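Local coordinates for protein DNMT2 (Spodoptera frugiperda, PDB 4H0N) that probably methylates cytosine 38 in the anticodon loop of tRNA(Asp), using S-adenosyl-L-methionine as methyl donor, and probably also acts on cytosines in DNA, at residues Lys187-Ile199 and Phe220-Cys232. The protein carries 3 engineered substitutions. Sequence-based numbering, arbitrary orientation.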
loop_
_atom_site.group_PDB
_atom_site.type_symbol
_atom_site.label_atom_id
_atom_site.label_comp_id
_atom_site.label_asym_id
_atom_site.label_seq_id
_atom_site.Cartn_x
_atom_site.Cartn_y
_atom_site.Cartn_z
ATOM N N LYS A 187 -18.314 9.262 4.350
ATOM C CA LYS A 187 -18.061 10.364 3.438
ATOM C C LYS A 187 -18.021 9.849 2.002
ATOM O O LYS A 187 -17.288 8.906 1.695
ATOM C CB LYS A 187 -16.735 11.035 3.801
ATOM C CG LYS A 187 -16.346 12.187 2.900
ATOM C CD LYS A 187 -15.157 12.943 3.473
ATOM C CE LYS A 187 -14.721 14.064 2.547
ATOM N NZ LYS A 187 -15.887 14.863 2.092
ATOM N N ASP A 188 -18.820 10.463 1.131
ATOM C CA ASP A 188 -18.856 10.093 -0.281
ATOM C C ASP A 188 -17.931 11.005 -1.082
ATOM O O ASP A 188 -18.056 12.233 -1.027
ATOM C CB ASP A 188 -20.287 10.189 -0.820
ATOM C CG ASP A 188 -20.492 9.391 -2.100
ATOM O OD1 ASP A 188 -19.504 9.146 -2.827
ATOM O OD2 ASP A 188 -21.650 9.007 -2.380
ATOM N N PHE A 189 -17.008 10.404 -1.828
ATOM C CA PHE A 189 -16.057 11.180 -2.620
ATOM C C PHE A 189 -16.463 11.268 -4.083
ATOM O O PHE A 189 -15.783 11.905 -4.886
ATOM C CB PHE A 189 -14.647 10.608 -2.485
ATOM C CG PHE A 189 -14.083 10.715 -1.096
ATOM C CD1 PHE A 189 -14.355 9.742 -0.145
ATOM C CD2 PHE A 189 -13.279 11.789 -0.741
ATOM C CE1 PHE A 189 -13.836 9.837 1.135
ATOM C CE2 PHE A 189 -12.754 11.889 0.538
ATOM C CZ PHE A 189 -13.035 10.912 1.476
ATOM N N GLY A 190 -17.578 10.632 -4.422
ATOM C CA GLY A 190 -18.103 10.688 -5.775
ATOM C C GLY A 190 -17.398 9.752 -6.738
ATOM O O GLY A 190 -17.016 8.646 -6.380
ATOM N N VAL A 191 -17.226 10.201 -7.972
ATOM C CA VAL A 191 -16.610 9.378 -9.002
ATOM C C VAL A 191 -15.133 9.730 -9.131
ATOM O O VAL A 191 -14.787 10.908 -9.169
ATOM C CB VAL A 191 -17.336 9.576 -10.341
ATOM C CG1 VAL A 191 -16.549 8.967 -11.494
ATOM C CG2 VAL A 191 -18.737 8.983 -10.259
ATOM N N PRO A 192 -14.254 8.708 -9.179
ATOM C CA PRO A 192 -12.814 8.962 -9.288
ATOM C C PRO A 192 -12.508 9.807 -10.515
ATOM O O PRO A 192 -13.162 9.648 -11.546
ATOM C CB PRO A 192 -12.222 7.557 -9.460
ATOM C CG PRO A 192 -13.228 6.641 -8.872
ATOM C CD PRO A 192 -14.559 7.267 -9.163
ATOM N N HIS A 193 -11.545 10.711 -10.401
ATOM C CA HIS A 193 -11.167 11.546 -11.533
ATOM C C HIS A 193 -10.380 10.736 -12.560
ATOM O O HIS A 193 -9.842 9.677 -12.240
ATOM C CB HIS A 193 -10.345 12.747 -11.057
ATOM C CG HIS A 193 -9.199 12.385 -10.166
ATOM N ND1 HIS A 193 -8.174 11.550 -10.568
ATOM C CD2 HIS A 193 -8.909 12.746 -8.893
ATOM C CE1 HIS A 193 -7.309 11.415 -9.579
ATOM N NE2 HIS A 193 -7.728 12.127 -8.555
ATOM N N SER A 194 -10.306 11.239 -13.788
ATOM C CA SER A 194 -9.504 10.600 -14.824
ATOM C C SER A 194 -8.022 10.635 -14.450
ATOM O O SER A 194 -7.645 11.140 -13.390
ATOM C CB SER A 194 -9.714 11.291 -16.168
ATOM O OG SER A 194 -9.066 12.549 -16.193
ATOM N N LEU A 195 -7.179 10.104 -15.330
ATOM C CA LEU A 195 -5.751 10.018 -15.055
ATOM C C LEU A 195 -4.924 11.108 -15.737
ATOM O O LEU A 195 -3.702 11.007 -15.792
ATOM C CB LEU A 195 -5.223 8.649 -15.472
ATOM C CG LEU A 195 -5.697 7.415 -14.700
ATOM C CD1 LEU A 195 -5.383 6.158 -15.501
ATOM C CD2 LEU A 195 -5.071 7.335 -13.307
ATOM N N GLU A 196 -5.573 12.147 -16.253
ATOM C CA GLU A 196 -4.845 13.211 -16.935
ATOM C C GLU A 196 -4.029 14.069 -15.981
ATOM O O GLU A 196 -2.918 14.485 -16.316
ATOM C CB GLU A 196 -5.795 14.107 -17.716
ATOM C CG GLU A 196 -6.547 13.398 -18.803
ATOM C CD GLU A 196 -7.217 14.362 -19.749
ATOM O OE1 GLU A 196 -8.304 14.031 -20.263
ATOM O OE2 GLU A 196 -6.649 15.452 -19.978
ATOM N N SER A 197 -4.594 14.345 -14.806
ATOM C CA SER A 197 -3.932 15.165 -13.795
ATOM C C SER A 197 -2.563 14.592 -13.465
ATOM O O SER A 197 -1.612 15.328 -13.193
ATOM C CB SER A 197 -4.779 15.250 -12.521
ATOM O OG SER A 197 -5.898 14.383 -12.590
ATOM N N ILE A 198 -2.475 13.270 -13.516
ATOM C CA ILE A 198 -1.253 12.570 -13.172
ATOM C C ILE A 198 -0.689 11.788 -14.366
ATOM O O ILE A 198 -0.778 10.561 -14.428
ATOM C CB ILE A 198 -1.468 11.691 -11.919
ATOM C CG1 ILE A 198 -2.663 10.753 -12.105
ATOM C CG2 ILE A 198 -1.756 12.581 -10.720
ATOM C CD1 ILE A 198 -3.071 10.017 -10.840
ATOM N N ILE A 199 -0.122 12.530 -15.315
ATOM C CA ILE A 199 0.568 11.965 -16.470
ATOM C C ILE A 199 1.456 13.054 -17.064
ATOM O O ILE A 199 1.046 14.215 -17.166
ATOM C CB ILE A 199 -0.421 11.395 -17.526
ATOM C CG1 ILE A 199 -0.498 9.871 -17.418
ATOM C CG2 ILE A 199 -0.003 11.767 -18.945
ATOM C CD1 ILE A 199 -1.808 9.301 -17.894
ATOM N N PHE A 220 -2.932 -8.059 -20.709
ATOM C CA PHE A 220 -2.657 -6.714 -20.238
ATOM C C PHE A 220 -3.967 -6.007 -19.959
ATOM O O PHE A 220 -4.949 -6.214 -20.668
ATOM C CB PHE A 220 -1.890 -5.930 -21.301
ATOM C CG PHE A 220 -0.411 -6.173 -21.287
ATOM C CD1 PHE A 220 0.260 -6.387 -20.096
ATOM C CD2 PHE A 220 0.313 -6.178 -22.467
ATOM C CE1 PHE A 220 1.628 -6.605 -20.083
ATOM C CE2 PHE A 220 1.681 -6.402 -22.462
ATOM C CZ PHE A 220 2.339 -6.618 -21.268
ATOM N N ASP A 221 -3.986 -5.184 -18.916
ATOM C CA ASP A 221 -5.063 -4.217 -18.744
ATOM C C ASP A 221 -4.542 -2.852 -19.143
ATOM O O ASP A 221 -3.606 -2.338 -18.535
ATOM C CB ASP A 221 -5.563 -4.153 -17.305
ATOM C CG ASP A 221 -6.628 -3.081 -17.117
ATOM O OD1 ASP A 221 -6.483 -2.240 -16.205
ATOM O OD2 ASP A 221 -7.608 -3.072 -17.894
ATOM N N ILE A 222 -5.149 -2.260 -20.161
ATOM C CA ILE A 222 -4.660 -0.996 -20.677
ATOM C C ILE A 222 -5.425 0.195 -20.117
ATOM O O ILE A 222 -6.642 0.137 -19.933
ATOM C CB ILE A 222 -4.717 -0.960 -22.212
ATOM C CG1 ILE A 222 -4.369 -2.337 -22.785
ATOM C CG2 ILE A 222 -3.802 0.138 -22.753
ATOM C CD1 ILE A 222 -3.128 -2.366 -23.636
ATOM N N CYS A 223 -4.697 1.272 -19.844
ATOM C CA CYS A 223 -5.307 2.533 -19.445
ATOM C C CYS A 223 -4.997 3.667 -20.413
ATOM O O CYS A 223 -3.978 3.655 -21.107
ATOM C CB CYS A 223 -4.865 2.918 -18.039
ATOM S SG CYS A 223 -5.579 1.861 -16.791
ATOM N N TYR A 224 -5.894 4.645 -20.444
ATOM C CA TYR A 224 -5.733 5.828 -21.275
ATOM C C TYR A 224 -5.957 7.047 -20.388
ATOM O O TYR A 224 -6.309 6.904 -19.217
ATOM C CB TYR A 224 -6.723 5.788 -22.439
ATOM C CG TYR A 224 -6.878 4.399 -23.014
ATOM C CD1 TYR A 224 -6.108 3.977 -24.090
ATOM C CD2 TYR A 224 -7.781 3.499 -22.460
ATOM C CE1 TYR A 224 -6.240 2.702 -24.602
ATOM C CE2 TYR A 224 -7.915 2.224 -22.961
ATOM C CZ TYR A 224 -7.146 1.831 -24.031
ATOM O OH TYR A 224 -7.298 0.556 -24.518
ATOM N N LYS A 225 -5.743 8.242 -20.929
ATOM C CA LYS A 225 -5.886 9.463 -20.139
ATOM C C LYS A 225 -7.309 9.670 -19.608
ATOM O O LYS A 225 -7.501 10.335 -18.589
ATOM C CB LYS A 225 -5.441 10.676 -20.952
ATOM C CG LYS A 225 -6.232 10.875 -22.229
ATOM C CD LYS A 225 -5.558 11.896 -23.131
ATOM C CE LYS A 225 -5.926 11.671 -24.591
ATOM N NZ LYS A 225 -5.402 12.752 -25.471
ATOM N N THR A 226 -8.295 9.089 -20.291
ATOM C CA THR A 226 -9.693 9.221 -19.894
ATOM C C THR A 226 -10.123 8.155 -18.882
ATOM O O THR A 226 -11.227 8.220 -18.342
ATOM C CB THR A 226 -10.651 9.183 -21.117
ATOM O OG1 THR A 226 -10.615 7.887 -21.728
ATOM C CG2 THR A 226 -10.263 10.241 -22.144
ATOM N N SER A 227 -9.253 7.180 -18.630
ATOM C CA SER A 227 -9.533 6.112 -17.663
ATOM C C SER A 227 -9.790 6.624 -16.245
ATOM O O SER A 227 -9.052 7.464 -15.724
ATOM C CB SER A 227 -8.380 5.101 -17.620
ATOM O OG SER A 227 -8.566 4.049 -18.549
ATOM N N LYS A 228 -10.830 6.097 -15.615
ATOM C CA LYS A 228 -11.136 6.454 -14.238
ATOM C C LYS A 228 -10.856 5.291 -13.298
ATOM O O LYS A 228 -11.344 5.257 -12.169
ATOM C CB LYS A 228 -12.588 6.910 -14.115
ATOM C CG LYS A 228 -12.780 8.391 -14.393
ATOM C CD LYS A 228 -13.828 8.640 -15.453
ATOM C CE LYS A 228 -14.048 10.137 -15.663
ATOM N NZ LYS A 228 -14.597 10.801 -14.442
ATOM N N ARG A 229 -10.051 4.345 -13.771
ATOM C CA ARG A 229 -9.709 3.157 -13.003
ATOM C C ARG A 229 -8.366 2.627 -13.467
ATOM O O ARG A 229 -7.904 2.953 -14.557
ATOM C CB ARG A 229 -10.764 2.078 -13.222
ATOM C CG ARG A 229 -11.031 1.794 -14.693
ATOM C CD ARG A 229 -11.388 0.336 -14.943
ATOM N NE ARG A 229 -10.388 -0.578 -14.397
ATOM C CZ ARG A 229 -9.199 -0.803 -14.948
ATOM N NH1 ARG A 229 -8.853 -0.176 -16.063
ATOM N NH2 ARG A 229 -8.355 -1.652 -14.378
ATOM N N SER A 230 -7.740 1.804 -12.637
ATOM C CA SER A 230 -6.525 1.099 -13.030
ATOM C C SER A 230 -6.352 -0.094 -12.120
ATOM O O SER A 230 -6.859 -0.105 -10.998
ATOM C CB SER A 230 -5.300 2.005 -12.929
ATOM O OG SER A 230 -5.106 2.445 -11.601
ATOM N N CYS A 231 -5.642 -1.104 -12.600
ATOM C CA CYS A 231 -5.405 -2.291 -11.789
ATOM C C CYS A 231 -4.432 -2.025 -10.650
ATOM O O CYS A 231 -3.692 -1.045 -10.665
ATOM C CB CYS A 231 -4.916 -3.455 -12.650
ATOM S SG CYS A 231 -6.226 -4.257 -13.603
ATOM N N CYS A 232 -4.452 -2.912 -9.662
ATOM C CA CYS A 232 -3.564 -2.830 -8.503
ATOM C C CYS A 232 -2.096 -3.082 -8.861
ATOM O O CYS A 232 -1.748 -4.129 -9.414
ATOM C CB CYS A 232 -4.007 -3.841 -7.443
ATOM S SG CYS A 232 -3.138 -3.706 -5.868
#
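L195 lies against the type I beta turn Y224 to S227 and illustrates how two largely loop segments can be joined through backbone carbonyls rather than a shared sheet. Its CD1 reaches CB of S227 at 3.8 Å and CB of C223 at 4.1 Å, the latter in the short strand 222-223, which pairs with strand 247-248. CG stands beside the backbone N of L195 (chi1 -67°), and the side chain runs along the carbonyl of S227. The L195 amide donates to K225 O over 3.3 Å, bent to 139° at the hydrogen and coming from above the carbonyl plane. One residue earlier, CA of S194 makes a C-H···O contact with S227 O. The turn is closed by the bond from S227 N to Y224 O, with a weak one from Y224 N to S227 OG.

Towards solvent the fit is looser. K228, bent at chi2 (126°) and chi4, curls back so that NZ gives P192 O a weak bond of 3.4 Å, while V191 merely crosses it. E196 lays CG against CB of K225 at 3.6 Å, yet its OE1 stays 6.1 Å from K225 NZ. Bent amide bond, leucine packing and aliphatic K228 thus mainly join the segments, charge pairing probably contributing little.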